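Local coordinates for BIS(5'-nucleosyl)-tetraphosphatase (Diadenosine tetraphosphatase), putative (PDB 5CFJ), which probably hydrolyses diadenosine tetraphosphate (Ap4A) asymmetrically, as a Nudix-family enzyme of the malaria parasite, at residues A[63-66]-A[67-71]; A[103-106]-A[107-110]; A[54-57]-A[58-61]. One frame throughout, in Å; residues are numbered along the deposited sequence.

Contact 1 (A[63-66]-A[67-71]); sequences RETL and EETGI
Arg-63 and Glu-67 join one turn apart in a local helical contact near the C-terminus of helix 57-69, in the REx2EE core of the Nudix box, whose glutamates probably bind the catalytic metal, as in relatives. The two side chains run side by side: Arg-63 reaches out with CG anti to its N (chi1 180°) and then bends at chi3, which brings NH1 back to Glu-67 OE2 at 2.9 Å. The oxygen lies in the guanidinium plane, whereas NH1 stands above the carboxylate plane. NH1 also holds Glu-64 OE2 at 2.8 Å, so one nitrogen grips two carboxylates, and two waters lie within hydrogen-bonding distance of both. Glu-64 OE1 comes within 3.2 Å of Glu-68 OE2, two acceptors. Arg-63 NE and NH2 turn to Glu-55 and to the carbonyl of Leu-50.

Thr-69 doubles back on the last turn: its OG1 donates to Thr-65 O (2.7 Å) while Thr-69 N reaches that oxygen from its opposite face (2.9 Å). OG1 also accepts from Ile-71 N at 3.0 Å, an ST turn, and Gly-70 turns to positive phi.

Thr-69 rests on Pro-47 of strand 44-50 and Leu-35 of strand 30-37; Glu-68 OE1 takes the N-H of Lys-48.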
loop_
_atom_site.group_PDB
_atom_site.type_symbol
_atom_site.label_atom_id
_atom_site.label_comp_id
_atom_site.label_asym_id
_atom_site.label_seq_id
_atom_site.Cartn_x
_atom_site.Cartn_y
_atom_site.Cartn_z
ATOM N N ARG A 63 -10.992 -0.091 5.072
ATOM C CA ARG A 63 -11.054 0.552 6.377
ATOM C C ARG A 63 -9.683 1.006 6.868
ATOM O O ARG A 63 -9.536 2.125 7.342
ATOM C CB ARG A 63 -11.676 -0.372 7.411
ATOM C CG ARG A 63 -11.749 0.276 8.800
ATOM C CD ARG A 63 -12.296 -0.665 9.880
ATOM N NE ARG A 63 -11.693 -1.992 9.778
ATOM C CZ ARG A 63 -10.454 -2.286 10.159
ATOM N NH1 ARG A 63 -9.667 -1.348 10.682
ATOM N NH2 ARG A 63 -9.992 -3.517 9.992
ATOM N N GLU A 64 -8.683 0.136 6.763
ATOM C CA GLU A 64 -7.346 0.499 7.219
ATOM C C GLU A 64 -6.785 1.668 6.416
ATOM O O GLU A 64 -6.132 2.550 6.964
ATOM C CB GLU A 64 -6.410 -0.706 7.143
ATOM C CG GLU A 64 -6.747 -1.777 8.165
ATOM C CD GLU A 64 -6.307 -1.402 9.562
ATOM O OE1 GLU A 64 -5.368 -0.592 9.680
ATOM O OE2 GLU A 64 -6.886 -1.927 10.535
ATOM N N THR A 65 -7.071 1.691 5.119
ATOM C CA THR A 65 -6.625 2.803 4.291
ATOM C C THR A 65 -7.280 4.103 4.750
ATOM O O THR A 65 -6.610 5.131 4.894
ATOM C CB THR A 65 -6.919 2.513 2.819
ATOM O OG1 THR A 65 -6.124 1.385 2.435
ATOM C CG2 THR A 65 -6.566 3.701 1.928
ATOM N N LEU A 66 -8.580 4.049 5.031
ATOM C CA LEU A 66 -9.277 5.221 5.540
ATOM C C LEU A 66 -8.696 5.685 6.886
ATOM O O LEU A 66 -8.463 6.872 7.097
ATOM C CB LEU A 66 -10.767 4.921 5.668
ATOM C CG LEU A 66 -11.650 6.007 6.276
ATOM C CD1 LEU A 66 -11.556 7.309 5.491
ATOM C CD2 LEU A 66 -13.081 5.513 6.319
ATOM N N GLU A 67 -8.461 4.746 7.796
ATOM C CA GLU A 67 -7.901 5.074 9.100
ATOM C C GLU A 67 -6.521 5.700 8.987
ATOM O O GLU A 67 -6.191 6.632 9.720
ATOM C CB GLU A 67 -7.814 3.828 9.979
ATOM C CG GLU A 67 -9.164 3.310 10.421
ATOM C CD GLU A 67 -9.081 2.160 11.400
ATOM O OE1 GLU A 67 -8.052 2.039 12.097
ATOM O OE2 GLU A 67 -10.060 1.386 11.481
ATOM N N GLU A 68 -5.708 5.185 8.071
ATOM C CA GLU A 68 -4.299 5.560 8.024
ATOM C C GLU A 68 -3.999 6.742 7.109
ATOM O O GLU A 68 -2.919 7.329 7.201
ATOM C CB GLU A 68 -3.455 4.347 7.621
ATOM C CG GLU A 68 -3.471 3.289 8.698
ATOM C CD GLU A 68 -2.750 2.015 8.330
ATOM O OE1 GLU A 68 -2.230 1.875 7.201
ATOM O OE2 GLU A 68 -2.688 1.129 9.203
ATOM N N THR A 69 -4.935 7.105 6.236
ATOM C CA THR A 69 -4.693 8.182 5.277
ATOM C C THR A 69 -5.831 9.192 5.167
ATOM O O THR A 69 -5.684 10.221 4.517
ATOM C CB THR A 69 -4.463 7.639 3.848
ATOM O OG1 THR A 69 -5.693 7.126 3.325
ATOM C CG2 THR A 69 -3.393 6.570 3.796
ATOM N N GLY A 70 -6.990 8.872 5.735
ATOM C CA GLY A 70 -8.174 9.699 5.567
ATOM C C GLY A 70 -8.821 9.576 4.193
ATOM O O GLY A 70 -9.817 10.231 3.915
ATOM N N ILE A 71 -8.283 8.714 3.333
ATOM C CA ILE A 71 -8.825 8.571 1.988
ATOM C C ILE A 71 -9.825 7.423 1.948
ATOM O O ILE A 71 -9.466 6.274 2.216
ATOM C CB ILE A 71 -7.710 8.322 0.958
ATOM C CG1 ILE A 71 -6.710 9.483 0.959
ATOM C CG2 ILE A 71 -8.303 8.103 -0.420
ATOM C CD1 ILE A 71 -5.496 9.240 0.081
HETATM O O HOH W 1 -5.310 1.834 11.490
HETATM O O HOH W 2 -7.438 -0.485 13.057
#

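Contact 2 (A[103-106]-A[107-110]); sequences LLNN and EENV
Asn-105 and Glu-108 are the ends of a type I beta turn, closed by Glu-108 N donating to Asn-105 O at 3.2 Å, in the loop that leaves strand 92-103. The side chain of Asn-105 then works on both halves of the turn. With CG anti to the backbone N (chi1 169°), its amide folds back over the following residues. OD1 accepts from Glu-107 N at 3.1 Å, two residues on, which makes an Asx turn on top of the beta turn; the donor stands well above the amide plane, although the N-H points fairly straight at the oxygen. ND2 goes the other way, to Glu-108 OE2 at 2.7 Å. Here the carboxylate oxygen lies close to the amide plane and offers its anti lone pair, and the two flat groups are turned 64° against each other. Glu-108 gets there by a bend at chi2 (-53°) that curls its carboxylate towards Asn-105. CG itself, upstream of that bend, lies 4.0 Å from Leu-103 CD1, at the end of the strand, where Leu-103 also packs on Ile-71 and Trp-121. A water ties Asn-105 OD1 to Glu-107 OE2, and another lies within hydrogen-bonding distance of Asn-106 O and Glu-108 O. Asn-106 points its ND2 to the carbonyl of Leu-16.

Both ends of the Asn-105 amide are thus in use, which should fix its rotation and its flip. On this surface loop the turn is held mainly by polar side-chain and backbone bonds, one link running through water, with Leu-103 adding a small apolar contact to the Glu-108 methylenes.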
loop_
_atom_site.group_PDB
_atom_site.type_symbol
_atom_site.label_atom_id
_atom_site.label_comp_id
_atom_site.label_asym_id
_atom_site.label_seq_id
_atom_site.Cartn_x
_atom_site.Cartn_y
_atom_site.Cartn_z
ATOM N N LEU A 103 -6.012 6.139 -7.345
ATOM C CA LEU A 103 -6.534 7.374 -6.813
ATOM C C LEU A 103 -6.912 8.245 -7.997
ATOM O O LEU A 103 -6.103 8.460 -8.893
ATOM C CB LEU A 103 -5.491 8.047 -5.934
ATOM C CG LEU A 103 -5.936 9.273 -5.145
ATOM C CD1 LEU A 103 -6.998 8.919 -4.111
ATOM C CD2 LEU A 103 -4.720 9.885 -4.496
ATOM N N LEU A 104 -8.148 8.732 -8.007
ATOM C CA LEU A 104 -8.673 9.447 -9.159
ATOM C C LEU A 104 -8.241 10.921 -9.176
ATOM O O LEU A 104 -8.087 11.518 -10.243
ATOM C CB LEU A 104 -10.200 9.298 -9.186
ATOM C CG LEU A 104 -10.602 7.830 -9.414
ATOM C CD1 LEU A 104 -11.944 7.467 -8.776
ATOM C CD2 LEU A 104 -10.620 7.545 -10.899
ATOM N N ASN A 105 -8.043 11.498 -7.995
ATOM C CA ASN A 105 -7.472 12.828 -7.842
ATOM C C ASN A 105 -6.093 12.712 -7.204
ATOM O O ASN A 105 -5.984 12.444 -6.004
ATOM C CB ASN A 105 -8.371 13.696 -6.973
ATOM C CG ASN A 105 -7.706 14.983 -6.552
ATOM O OD1 ASN A 105 -6.846 15.516 -7.252
ATOM N ND2 ASN A 105 -8.103 15.496 -5.398
ATOM N N ASN A 106 -5.038 12.947 -7.981
ATOM C CA ASN A 106 -3.673 12.784 -7.473
ATOM C C ASN A 106 -3.396 13.540 -6.198
ATOM O O ASN A 106 -2.556 13.134 -5.402
ATOM C CB ASN A 106 -2.647 13.249 -8.493
ATOM C CG ASN A 106 -2.395 12.241 -9.559
ATOM O OD1 ASN A 106 -3.285 11.488 -9.934
ATOM N ND2 ASN A 106 -1.164 12.211 -10.063
ATOM N N GLU A 107 -4.080 14.665 -6.035
ATOM C CA GLU A 107 -3.734 15.629 -5.006
ATOM C C GLU A 107 -4.605 15.543 -3.754
ATOM O O GLU A 107 -4.616 16.462 -2.952
ATOM C CB GLU A 107 -3.787 17.039 -5.603
ATOM C CG GLU A 107 -2.911 17.153 -6.850
ATOM C CD GLU A 107 -2.856 18.543 -7.431
ATOM O OE1 GLU A 107 -2.318 19.445 -6.761
ATOM O OE2 GLU A 107 -3.337 18.734 -8.566
ATOM N N GLU A 108 -5.309 14.431 -3.575
ATOM C CA GLU A 108 -6.072 14.213 -2.348
ATOM C C GLU A 108 -5.198 14.433 -1.114
ATOM O O GLU A 108 -4.045 14.008 -1.082
ATOM C CB GLU A 108 -6.645 12.799 -2.306
ATOM C CG GLU A 108 -7.996 12.632 -2.955
ATOM C CD GLU A 108 -9.025 13.625 -2.436
ATOM O OE1 GLU A 108 -9.542 13.458 -1.313
ATOM O OE2 GLU A 108 -9.311 14.587 -3.162
ATOM N N ASN A 109 -5.749 15.096 -0.102
ATOM C CA ASN A 109 -5.010 15.398 1.119
ATOM C C ASN A 109 -4.826 14.160 1.997
ATOM O O ASN A 109 -5.789 13.639 2.551
ATOM C CB ASN A 109 -5.740 16.492 1.899
ATOM C CG ASN A 109 -4.992 16.934 3.155
ATOM O OD1 ASN A 109 -3.761 16.914 3.211
ATOM N ND2 ASN A 109 -5.743 17.358 4.164
ATOM N N VAL A 110 -3.591 13.696 2.133
ATOM C CA VAL A 110 -3.290 12.560 2.997
ATOM C C VAL A 110 -3.219 13.018 4.451
ATOM O O VAL A 110 -2.468 13.926 4.783
ATOM C CB VAL A 110 -1.960 11.885 2.600
ATOM C CG1 VAL A 110 -1.598 10.781 3.579
ATOM C CG2 VAL A 110 -2.045 11.349 1.176
HETATM O O HOH W 3 -5.930 17.842 -8.753
HETATM O O HOH W 4 -2.220 12.749 -2.597
#

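Contact 3 (A[54-57]-A[58-61]); sequences NESG and LETA
Glu-59 lies back across Ser-56, the residue just ahead of helix 57-69, and can be followed atom by atom. Its CB sits 3.4 Å from Ser-56 OG, and CG comes to 3.3 Å from that same hydroxyl oxygen. From there the chain runs extended towards the loop; CD is still beside Ser-56 OG, and at the tip OE1 accepts from Ser-56 N at 2.9 Å, meeting it on the anti side of the carboxylate and somewhat out of its plane. The same OE1 lies 3.2 Å from CA of Glu-55. Glu-59 has CG anti to its carbonyl carbon (chi1 -76°), which sends the chain back towards the N-terminal side and brings OE1 to the Ser-56 N-H.

The bond is returned: Ser-56 OG, placed between its own backbone N and carbonyl carbon, accepts from Glu-59 N at 3.0 Å. This reciprocal pair is a capping box, with Ser-56 as the N-cap, and it starts the helix of the Nudix box. The first regular backbone bonds follow at once, Thr-60 N to Ser-56 O (3.0 Å) and Ala-61 N to Gly-57 O (2.9 Å).

On another side of the turn, Glu-55 crosses Thr-60 at about a right angle. Thr-60 OG1 donates to Glu-55 OE1 at 2.6 Å, approaching from above the carboxylate plane. The same oxygen takes the N-H of Glu-52, so two bonds grip it, and His-51 ND1 is a further partner of the Thr-60 hydroxyl. Leu-58 and Ala-61 touch Tyr-99 of strand 92-103, while Thr-60 and Ala-61 meet Phe-9 and Ile-11 of strand 6-16.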
loop_
_atom_site.group_PDB
_atom_site.type_symbol
_atom_site.label_atom_id
_atom_site.label_comp_id
_atom_site.label_asym_id
_atom_site.label_seq_id
_atom_site.Cartn_x
_atom_site.Cartn_y
_atom_site.Cartn_z
ATOM N N ASN A 54 -16.358 -9.555 10.668
ATOM C CA ASN A 54 -17.297 -9.590 9.550
ATOM C C ASN A 54 -16.805 -8.709 8.425
ATOM O O ASN A 54 -17.560 -7.954 7.817
ATOM C CB ASN A 54 -18.695 -9.156 10.014
ATOM C CG ASN A 54 -19.796 -9.524 9.030
ATOM O OD1 ASN A 54 -19.540 -9.826 7.866
ATOM N ND2 ASN A 54 -21.040 -9.466 9.495
ATOM N N GLU A 55 -15.502 -8.776 8.199
ATOM C CA GLU A 55 -14.884 -8.069 7.095
ATOM C C GLU A 55 -14.317 -9.054 6.100
ATOM O O GLU A 55 -13.640 -10.001 6.482
ATOM C CB GLU A 55 -13.767 -7.146 7.583
ATOM C CG GLU A 55 -14.263 -5.952 8.356
ATOM C CD GLU A 55 -13.155 -4.977 8.708
ATOM O OE1 GLU A 55 -11.975 -5.393 8.821
ATOM O OE2 GLU A 55 -13.469 -3.783 8.864
ATOM N N SER A 56 -14.597 -8.824 4.824
ATOM C CA SER A 56 -13.803 -9.417 3.765
ATOM C C SER A 56 -12.407 -8.800 3.811
ATOM O O SER A 56 -12.206 -7.741 4.412
ATOM C CB SER A 56 -14.436 -9.159 2.406
ATOM O OG SER A 56 -14.443 -7.761 2.156
ATOM N N GLY A 57 -11.442 -9.430 3.151
ATOM C CA GLY A 57 -10.114 -8.842 3.046
ATOM C C GLY A 57 -10.179 -7.433 2.469
ATOM O O GLY A 57 -9.506 -6.516 2.949
ATOM N N LEU A 58 -11.013 -7.247 1.451
ATOM C CA LEU A 58 -11.148 -5.946 0.810
ATOM C C LEU A 58 -11.727 -4.915 1.774
ATOM O O LEU A 58 -11.259 -3.783 1.831
ATOM C CB LEU A 58 -12.016 -6.056 -0.446
ATOM C CG LEU A 58 -12.205 -4.765 -1.237
ATOM C CD1 LEU A 58 -10.866 -4.219 -1.709
ATOM C CD2 LEU A 58 -13.137 -4.997 -2.416
ATOM N N GLU A 59 -12.746 -5.295 2.541
ATOM C CA GLU A 59 -13.305 -4.380 3.530
ATOM C C GLU A 59 -12.252 -3.956 4.550
ATOM O O GLU A 59 -12.164 -2.783 4.912
ATOM C CB GLU A 59 -14.512 -5.010 4.231
ATOM C CG GLU A 59 -15.773 -5.012 3.372
ATOM C CD GLU A 59 -16.917 -5.797 3.981
ATOM O OE1 GLU A 59 -16.668 -6.739 4.760
ATOM O OE2 GLU A 59 -18.077 -5.468 3.677
ATOM N N THR A 60 -11.439 -4.905 4.998
ATOM C CA THR A 60 -10.362 -4.578 5.928
ATOM C C THR A 60 -9.396 -3.585 5.284
ATOM O O THR A 60 -9.026 -2.587 5.886
ATOM C CB THR A 60 -9.598 -5.838 6.361
ATOM O OG1 THR A 60 -10.485 -6.699 7.086
ATOM C CG2 THR A 60 -8.395 -5.486 7.225
ATOM N N ALA A 61 -9.009 -3.853 4.044
ATOM C CA ALA A 61 -8.075 -2.991 3.335
ATOM C C ALA A 61 -8.624 -1.564 3.215
ATOM O O ALA A 61 -7.915 -0.587 3.477
ATOM C CB ALA A 61 -7.780 -3.557 1.977
#

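Overall arrangement
Contacts 1 and 3 share helix 57-69, their centres about 13 Å apart: contact 3 starts the helix and contact 1 lies in its last turns, and the salt bridge between Arg-63 and Glu-55 ties them directly. Both are partly buried, with one flank on the sheet and charged groups on the other. Contact 2 is a surface turn, about 13 Å from contact 1 centre to centre, which it touches through apolar atoms, Ile-71 against Leu-103 and Val-110. It does not touch contact 3, whose nearest atoms are about 12 Å away. Charge pairing marks contact 1, reciprocal capping contact 3, and hydrogen bonds from a side-chain amide, with bridging water, contact 2.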